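Local structure of conserved hypothetical secreted protein (Helicobacter pylori, 4RNZ) at residues Thr54-Ala58 / His69-Lys73; Asp111-Gln117 / Gly152-Ile156; Met119-Lys123 / Leu257-Arg261. The protein is a cell shape-determining metallopeptidase of the M23B family, probably a zinc-dependent endopeptidase that trims peptidoglycan. One frame throughout, in Å; residues are numbered along the deposited sequence.

In the fold
Contact 1 sits apart from the other two, in the antiparallel sheet of the Csd3 N-terminal region, with centres about 32 Å from contact 2 and 38 Å from contact 3. Its partners are neighbouring strands of one hairpin, and backbone bonds dominate. Contacts 2 and 3 share helix 112-121, one on its first half and one at its C-terminal end, with centres about 11 Å apart. At contact 2 the helix packs on strand 153-163 of its own domain through leucines, a proline and a buried glutamine. Contact 3 reaches into the M23 peptidase region through polar and charged side chains and a water; no apolar side-chain pair is found across it. All three are partly buried.

Contact 1. Residues Thr54-Ala58 / His69-Lys73; sequences TLIQA and HIYKK
A beta hairpin made by strands 55-61 and 66-73, in the middle of the five-stranded antiparallel sheet of the Csd3 N-terminal region, brings Ala58 opposite Ile70. These two form a hydrogen-bonded pair: Ala58 N gives to Ile70 O at 2.8 Å and Ile70 N returns the bond to Ala58 O at 2.9 Å. Gln57 and Tyr71 follow as a non-hydrogen-bonded pair. Lys72 N then reaches Ile56 O (3.1 Å), meeting it tilted from the carbonyl plane. On the other side of strand 55-61, two residues, Ile56 and Gln57, are set against the single Leu48 of strand 44-49, which makes a classic beta bulge.

The two faces of the hairpin differ in chemistry. Ala58 CB and Ile70 CB lie side by side at 4.3 Å, with Leu55 CD1 near Ile70 CG2; helix 11-17 packs on Ile70 from the same face through Leu11 and Leu15. The other face carries Gln57, whose CG rests on Tyr71 CB, while the tyrosine hydroxyl bonds to Asp80 of strand 76-83. The His69 ring has Tyr71 CD1 over one face. With its CG anti to the backbone N (chi1 -177°), His69 swings its imidazole to the end of the Gln57 side chain. There His69 NE2 donates to Gln57 OE1 at 2.8 Å, on a lone pair in the carbonyl plane, although amide and ring planes stand 61° apart.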
loop_
_atom_site.group_PDB
_atom_site.type_symbol
_atom_site.label_atom_id
_atom_site.label_comp_id
_atom_site.label_asym_id
_atom_site.label_seq_id
_atom_site.Cartn_x
_atom_site.Cartn_y
_atom_site.Cartn_z
ATOM N N THR A 54 8.147 -32.530 4.880
ATOM C CA THR A 54 8.478 -31.647 5.966
ATOM C C THR A 54 8.815 -30.291 5.377
ATOM O O THR A 54 9.546 -30.196 4.405
ATOM C CB THR A 54 9.654 -32.198 6.778
ATOM O OG1 THR A 54 9.266 -33.460 7.337
ATOM C CG2 THR A 54 10.047 -31.255 7.895
ATOM N N LEU A 55 8.263 -29.245 5.974
ATOM C CA LEU A 55 8.576 -27.892 5.562
ATOM C C LEU A 55 10.035 -27.613 5.876
ATOM O O LEU A 55 10.438 -27.648 7.040
ATOM C CB LEU A 55 7.665 -26.896 6.283
ATOM C CG LEU A 55 7.641 -25.451 5.782
ATOM C CD1 LEU A 55 8.878 -24.676 6.215
ATOM C CD2 LEU A 55 7.467 -25.399 4.272
ATOM N N ILE A 56 10.832 -27.344 4.842
ATOM C CA ILE A 56 12.228 -26.993 5.060
ATOM C C ILE A 56 12.550 -25.552 4.688
ATOM O O ILE A 56 13.586 -25.053 5.077
ATOM C CB ILE A 56 13.186 -27.970 4.350
ATOM C CG1 ILE A 56 13.161 -27.772 2.830
ATOM C CG2 ILE A 56 12.854 -29.410 4.762
ATOM C CD1 ILE A 56 13.858 -28.860 2.048
ATOM N N GLN A 57 11.673 -24.895 3.927
ATOM C CA GLN A 57 11.810 -23.468 3.633
ATOM C C GLN A 57 10.482 -22.817 3.345
ATOM O O GLN A 57 9.584 -23.444 2.789
ATOM C CB GLN A 57 12.680 -23.234 2.423
ATOM C CG GLN A 57 14.147 -23.282 2.705
ATOM C CD GLN A 57 14.880 -22.617 1.595
ATOM O OE1 GLN A 57 15.275 -21.454 1.703
ATOM N NE2 GLN A 57 15.004 -23.323 0.481
ATOM N N ALA A 58 10.386 -21.541 3.704
ATOM C CA ALA A 58 9.236 -20.722 3.338
ATOM C C ALA A 58 9.649 -19.272 3.153
ATOM O O ALA A 58 10.511 -18.746 3.896
ATOM C CB ALA A 58 8.160 -20.823 4.386
ATOM N N HIS A 69 11.774 -15.246 5.881
ATOM C CA HIS A 69 12.403 -16.475 5.419
ATOM C C HIS A 69 12.554 -17.450 6.585
ATOM O O HIS A 69 13.313 -17.185 7.527
ATOM C CB HIS A 69 13.776 -16.150 4.833
ATOM C CG HIS A 69 14.498 -17.336 4.259
ATOM N ND1 HIS A 69 15.881 -17.397 4.162
ATOM C CD2 HIS A 69 14.033 -18.507 3.761
ATOM C CE1 HIS A 69 16.229 -18.562 3.643
ATOM N NE2 HIS A 69 15.129 -19.242 3.367
ATOM N N ILE A 70 11.832 -18.565 6.517
ATOM C CA ILE A 70 11.958 -19.650 7.482
ATOM C C ILE A 70 12.715 -20.771 6.818
ATOM O O ILE A 70 12.387 -21.168 5.688
ATOM C CB ILE A 70 10.594 -20.207 7.924
ATOM C CG1 ILE A 70 9.872 -19.169 8.796
ATOM C CG2 ILE A 70 10.751 -21.522 8.680
ATOM C CD1 ILE A 70 8.380 -19.371 8.876
ATOM N N TYR A 71 13.744 -21.274 7.496
ATOM C CA TYR A 71 14.511 -22.379 6.908
ATOM C C TYR A 71 15.057 -23.276 7.998
ATOM O O TYR A 71 15.368 -22.815 9.107
ATOM C CB TYR A 71 15.648 -21.891 6.014
ATOM C CG TYR A 71 16.569 -20.924 6.695
ATOM C CD1 TYR A 71 16.232 -19.582 6.789
ATOM C CD2 TYR A 71 17.774 -21.341 7.273
ATOM C CE1 TYR A 71 17.061 -18.683 7.418
ATOM C CE2 TYR A 71 18.604 -20.435 7.904
ATOM C CZ TYR A 71 18.236 -19.110 7.969
ATOM O OH TYR A 71 19.020 -18.187 8.596
ATOM N N LYS A 72 15.113 -24.559 7.673
ATOM C CA LYS A 72 15.695 -25.564 8.555
ATOM C C LYS A 72 17.179 -25.678 8.241
ATOM O O LYS A 72 17.534 -25.896 7.092
ATOM C CB LYS A 72 15.004 -26.905 8.339
ATOM C CG LYS A 72 15.421 -27.935 9.372
ATOM C CD LYS A 72 14.615 -29.214 9.281
ATOM C CE LYS A 72 15.045 -30.149 10.400
ATOM N NZ LYS A 72 14.062 -31.250 10.555
ATOM N N LYS A 73 18.043 -25.481 9.240
ATOM C CA LYS A 73 19.480 -25.726 9.067
ATOM C C LYS A 73 19.962 -26.697 10.152
ATOM O O LYS A 73 19.811 -26.434 11.354
ATOM C CB LYS A 73 20.281 -24.421 9.078
ATOM C CG LYS A 73 21.787 -24.592 9.233
ATOM C CD LYS A 73 22.613 -23.548 8.479
ATOM C CE LYS A 73 22.247 -22.111 8.833
ATOM N NZ LYS A 73 22.500 -21.764 10.259
#

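Contact 2. Residues Asp111-Gln117 / Gly152-Ile156; sequences DPLLANQ and GQPTI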
loop_
_atom_site.group_PDB
_atom_site.type_symbol
_atom_site.label_atom_id
_atom_site.label_comp_id
_atom_site.label_asym_id
_atom_site.label_seq_id
_atom_site.Cartn_x
_atom_site.Cartn_y
_atom_site.Cartn_z
ATOM N N ASP A 111 -7.489 -5.543 -14.837
ATOM C CA ASP A 111 -6.944 -5.285 -13.507
ATOM C C ASP A 111 -7.762 -4.328 -12.637
ATOM O O ASP A 111 -7.593 -3.114 -12.702
ATOM C CB ASP A 111 -5.538 -4.769 -13.603
ATOM C CG ASP A 111 -4.911 -4.593 -12.224
ATOM O OD1 ASP A 111 -5.413 -5.172 -11.245
ATOM O OD2 ASP A 111 -3.939 -3.879 -12.135
ATOM N N PRO A 112 -8.596 -4.891 -11.776
ATOM C CA PRO A 112 -9.366 -4.126 -10.801
ATOM C C PRO A 112 -8.510 -3.289 -9.854
ATOM O O PRO A 112 -8.941 -2.234 -9.416
ATOM C CB PRO A 112 -10.159 -5.204 -10.057
ATOM C CG PRO A 112 -10.271 -6.327 -11.038
ATOM C CD PRO A 112 -8.956 -6.324 -11.765
ATOM N N LEU A 113 -7.296 -3.729 -9.561
ATOM C CA LEU A 113 -6.432 -2.999 -8.637
ATOM C C LEU A 113 -6.068 -1.637 -9.215
ATOM O O LEU A 113 -6.172 -0.628 -8.525
ATOM C CB LEU A 113 -5.173 -3.797 -8.322
ATOM C CG LEU A 113 -5.456 -5.161 -7.670
ATOM C CD1 LEU A 113 -4.173 -5.976 -7.591
ATOM C CD2 LEU A 113 -6.064 -5.023 -6.294
ATOM N N LEU A 114 -5.649 -1.626 -10.483
ATOM C CA LEU A 114 -5.293 -0.395 -11.188
ATOM C C LEU A 114 -6.516 0.510 -11.314
ATOM O O LEU A 114 -6.411 1.731 -11.128
ATOM C CB LEU A 114 -4.723 -0.698 -12.578
ATOM C CG LEU A 114 -4.267 0.486 -13.418
ATOM C CD1 LEU A 114 -3.068 1.178 -12.808
ATOM C CD2 LEU A 114 -3.925 0.042 -14.830
ATOM N N ALA A 115 -7.657 -0.089 -11.654
ATOM C CA ALA A 115 -8.896 0.662 -11.845
ATOM C C ALA A 115 -9.286 1.340 -10.538
ATOM O O ALA A 115 -9.593 2.531 -10.521
ATOM C CB ALA A 115 -9.991 -0.268 -12.330
ATOM N N ASN A 116 -9.224 0.609 -9.429
ATOM C CA ASN A 116 -9.534 1.182 -8.101
ATOM C C ASN A 116 -8.584 2.301 -7.695
ATOM O O ASN A 116 -9.010 3.289 -7.082
ATOM C CB ASN A 116 -9.446 0.128 -6.987
ATOM C CG ASN A 116 -10.515 -0.921 -7.069
ATOM O OD1 ASN A 116 -11.555 -0.754 -7.714
ATOM N ND2 ASN A 116 -10.281 -2.016 -6.360
ATOM N N GLN A 117 -7.293 2.129 -7.998
ATOM C CA GLN A 117 -6.305 3.172 -7.743
ATOM C C GLN A 117 -6.629 4.449 -8.509
ATOM O O GLN A 117 -6.533 5.541 -7.956
ATOM C CB GLN A 117 -4.904 2.739 -8.134
ATOM C CG GLN A 117 -4.324 1.730 -7.197
ATOM C CD GLN A 117 -2.868 1.397 -7.467
ATOM O OE1 GLN A 117 -2.171 2.067 -8.209
ATOM N NE2 GLN A 117 -2.405 0.370 -6.818
ATOM N N GLY A 152 1.501 -8.016 -5.276
ATOM C CA GLY A 152 1.213 -6.747 -4.628
ATOM C C GLY A 152 0.284 -5.944 -5.526
ATOM O O GLY A 152 -0.546 -6.502 -6.225
ATOM N N GLN A 153 0.463 -4.640 -5.560
ATOM C CA GLN A 153 -0.422 -3.793 -6.344
ATOM C C GLN A 153 0.437 -3.015 -7.304
ATOM O O GLN A 153 1.634 -2.862 -7.093
ATOM C CB GLN A 153 -1.218 -2.834 -5.432
ATOM C CG GLN A 153 -2.369 -3.501 -4.649
ATOM C CD GLN A 153 -3.483 -2.527 -4.246
ATOM O OE1 GLN A 153 -3.796 -1.572 -4.950
ATOM N NE2 GLN A 153 -4.097 -2.789 -3.111
ATOM N N PRO A 154 -0.184 -2.468 -8.346
ATOM C CA PRO A 154 0.571 -1.592 -9.224
ATOM C C PRO A 154 0.843 -0.248 -8.578
ATOM O O PRO A 154 0.297 0.080 -7.503
ATOM C CB PRO A 154 -0.352 -1.455 -10.446
ATOM C CG PRO A 154 -1.720 -1.670 -9.909
ATOM C CD PRO A 154 -1.562 -2.708 -8.824
ATOM N N THR A 155 1.692 0.527 -9.230
ATOM C CA THR A 155 1.994 1.859 -8.815
ATOM C C THR A 155 1.762 2.788 -10.009
ATOM O O THR A 155 2.371 2.589 -11.089
ATOM C CB THR A 155 3.450 1.951 -8.314
ATOM O OG1 THR A 155 3.616 1.068 -7.203
ATOM C CG2 THR A 155 3.796 3.342 -7.863
ATOM N N ILE A 156 0.890 3.788 -9.827
ATOM C CA ILE A 156 0.676 4.805 -10.855
ATOM C C ILE A 156 1.760 5.849 -10.796
ATOM O O ILE A 156 1.931 6.499 -9.772
ATOM C CB ILE A 156 -0.692 5.491 -10.681
ATOM C CG1 ILE A 156 -1.801 4.483 -10.985
ATOM C CG2 ILE A 156 -0.784 6.734 -11.562
ATOM C CD1 ILE A 156 -3.187 4.972 -10.606
HETATM O O HOH W 1 -6.245 -0.873 -5.742
HETATM O O HOH W 2 -0.571 4.049 -7.305
#
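Gln117 meets the strand with its terminal amide, and both bonds leave from one nitrogen: Gln117 NE2 donates to Gln153 OE1 at 3.0 Å and to Pro154 O at 2.8 Å. Both acceptors lie in the plane of the Gln117 amide, so its two N-H groups are used nearly straight. Gln153 OE1 is met only somewhat tilted from its carbonyl plane, the two amides being nearly coplanar, whereas Pro154 O is met from well above its plane and also takes a bond from Arg309. Water 2 completes the grip, giving to Gln117 OE1 and accepting from Ile156 N; the rotation of this buried amide is thereby fixed from both ends.

Beside it the Pro154 ring lies against the helix, its CD 3.8 Å from Leu113 CB and its CG 4.1 Å from Leu114 CB. Ile156 and Gln117 lie antiparallel, flank to flank, with Ile156 CD1 3.7 Å from Gln117 CB, and Ile156 CG1 also meets Leu114 CD1. This is a helix packed across the start of strand 153-163 in the second domain of Csd3, the segment axes 40° apart, with Leu114 also reaching Tyr141 of strand 136-146.

Further out, water 1 gives one proton to Leu113 O and the other to Gln153 OE1, tying the glutamine back to the helix. Asp111 is the N-cap: its OD1 takes Leu113 N at 2.9 Å and its OD2 takes Leu114 N weakly. Arg143 of strand 136-146, which also touches Pro154, forms a salt bridge to Asp111 OD2.

Contact 3. Residues Met119-Lys123 / Leu257-Arg261; sequences MNAYK and LNELR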
loop_
_atom_site.group_PDB
_atom_site.type_symbol
_atom_site.label_atom_id
_atom_site.label_comp_id
_atom_site.label_asym_id
_atom_site.label_seq_id
_atom_site.Cartn_x
_atom_site.Cartn_y
_atom_site.Cartn_z
ATOM N N MET A 119 -9.709 5.459 -9.642
ATOM C CA MET A 119 -10.927 6.021 -9.083
ATOM C C MET A 119 -10.558 6.786 -7.813
ATOM O O MET A 119 -10.971 7.925 -7.619
ATOM C CB MET A 119 -11.942 4.936 -8.729
ATOM C CG MET A 119 -12.438 4.036 -9.859
ATOM S SD MET A 119 -13.024 4.851 -11.366
ATOM C CE MET A 119 -11.501 4.979 -12.273
ATOM N N ASN A 120 -9.743 6.163 -6.973
ATOM C CA ASN A 120 -9.327 6.770 -5.722
ATOM C C ASN A 120 -8.469 8.021 -5.906
ATOM O O ASN A 120 -8.638 8.986 -5.178
ATOM C CB ASN A 120 -8.634 5.733 -4.817
ATOM C CG ASN A 120 -9.626 4.833 -4.104
ATOM O OD1 ASN A 120 -10.669 5.292 -3.641
ATOM N ND2 ASN A 120 -9.295 3.538 -3.983
ATOM N N ALA A 121 -7.563 7.999 -6.873
ATOM C CA ALA A 121 -6.686 9.115 -7.159
ATOM C C ALA A 121 -7.467 10.332 -7.628
ATOM O O ALA A 121 -7.060 11.449 -7.385
ATOM C CB ALA A 121 -5.665 8.740 -8.220
ATOM N N TYR A 122 -8.567 10.094 -8.328
ATOM C CA TYR A 122 -9.404 11.173 -8.851
ATOM C C TYR A 122 -10.709 11.326 -8.054
ATOM O O TYR A 122 -11.685 11.895 -8.556
ATOM C CB TYR A 122 -9.687 10.911 -10.333
ATOM C CG TYR A 122 -8.546 11.309 -11.230
ATOM C CD1 TYR A 122 -8.402 12.627 -11.663
ATOM C CD2 TYR A 122 -7.600 10.389 -11.638
ATOM C CE1 TYR A 122 -7.345 13.017 -12.464
ATOM C CE2 TYR A 122 -6.554 10.762 -12.458
ATOM C CZ TYR A 122 -6.418 12.075 -12.868
ATOM O OH TYR A 122 -5.374 12.447 -13.689
ATOM N N LYS A 123 -10.739 10.842 -6.814
ATOM C CA LYS A 123 -12.017 10.776 -6.101
ATOM C C LYS A 123 -12.700 12.137 -5.912
ATOM O O LYS A 123 -13.936 12.211 -5.958
ATOM C CB LYS A 123 -11.921 10.065 -4.745
ATOM C CG LYS A 123 -13.173 9.231 -4.513
ATOM C CD LYS A 123 -13.436 8.808 -3.082
ATOM C CE LYS A 123 -14.614 7.843 -3.082
ATOM N NZ LYS A 123 -15.038 7.407 -1.726
ATOM N N LEU A 257 -10.365 3.625 4.301
ATOM C CA LEU A 257 -10.872 4.838 3.690
ATOM C C LEU A 257 -10.183 4.985 2.356
ATOM O O LEU A 257 -8.955 5.168 2.299
ATOM C CB LEU A 257 -10.592 6.072 4.575
ATOM C CG LEU A 257 -11.117 7.397 4.005
ATOM C CD1 LEU A 257 -12.642 7.428 3.998
ATOM C CD2 LEU A 257 -10.572 8.588 4.781
ATOM N N ASN A 258 -10.974 4.935 1.280
ATOM C CA ASN A 258 -10.442 4.982 -0.073
ATOM C C ASN A 258 -9.314 3.944 -0.197
ATOM O O ASN A 258 -9.526 2.801 0.151
ATOM C CB ASN A 258 -10.001 6.398 -0.443
ATOM C CG ASN A 258 -11.144 7.413 -0.364
ATOM O OD1 ASN A 258 -12.313 7.053 -0.309
ATOM N ND2 ASN A 258 -10.799 8.681 -0.369
ATOM N N GLU A 259 -8.123 4.330 -0.641
ATOM C CA GLU A 259 -7.023 3.366 -0.783
ATOM C C GLU A 259 -6.177 3.183 0.490
ATOM O O GLU A 259 -5.156 2.485 0.466
ATOM C CB GLU A 259 -6.154 3.711 -1.993
ATOM C CG GLU A 259 -5.313 4.988 -1.929
ATOM C CD GLU A 259 -6.035 6.225 -2.474
ATOM O OE1 GLU A 259 -7.071 6.604 -1.875
ATOM O OE2 GLU A 259 -5.555 6.831 -3.467
ATOM N N LEU A 260 -6.625 3.766 1.602
ATOM C CA LEU A 260 -5.939 3.605 2.877
ATOM C C LEU A 260 -6.491 2.517 3.772
ATOM O O LEU A 260 -7.701 2.307 3.909
ATOM C CB LEU A 260 -5.878 4.921 3.683
ATOM C CG LEU A 260 -5.132 6.146 3.131
ATOM C CD1 LEU A 260 -5.063 7.281 4.167
ATOM C CD2 LEU A 260 -3.729 5.826 2.644
ATOM N N ARG A 261 -5.563 1.855 4.447
ATOM C CA ARG A 261 -5.872 1.040 5.592
ATOM C C ARG A 261 -5.060 1.570 6.790
ATOM O O ARG A 261 -3.835 1.712 6.718
ATOM C CB ARG A 261 -5.486 -0.387 5.262
ATOM C CG ARG A 261 -5.715 -1.446 6.319
ATOM C CD ARG A 261 -5.237 -2.800 5.752
ATOM N NE ARG A 261 -4.620 -3.483 6.841
ATOM C CZ ARG A 261 -3.351 -3.830 6.967
ATOM N NH1 ARG A 261 -2.444 -3.718 5.995
ATOM N NH2 ARG A 261 -3.012 -4.339 8.125
HETATM O O HOH W 3 -7.794 8.974 -2.559
#
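Asn120 and Lys123 make a small polar interdomain contact with Asn258 and Glu259, joining the C-terminal end of helix 112-121 in the second domain to a turn in the M23 peptidase region. Asn120 presents its flat amide to the turn. The Glu259 carboxylate lies over the face of that amide, offset toward its CB end, the two planes 28° apart and each chain pointing back toward the other's base, with Glu259 OE1 3.4 Å from Asn120 CB. Bending at chi2 (-91°) turns the carboxylate back against Asn120 CB. Next to this pair, Asn120 OD1 touches Asn258 CB at 3.4 Å.

The direct hydrogen bond comes from the lysine. Extended beyond CG, Lys123 passes across the end of Asn258, its CD 3.5 Å from Asn258 OD1, and its NZ donates to that oxygen at 3.1 Å, tilted 30° from the carbonyl plane. Water 3 joins the two sides near the helix end, 2.8 Å from Asn120 O and 2.6 Å from Glu259 OE1.

On the peptidase side, Phe189 packs against Asn258 and Glu259, and Glu259 is bonded through its backbone to Asn307. The loop is a type II' beta turn, Leu257 to Leu260, of the kind that commonly closes two-residue beta hairpins, here between strands 252-257 and 260-267.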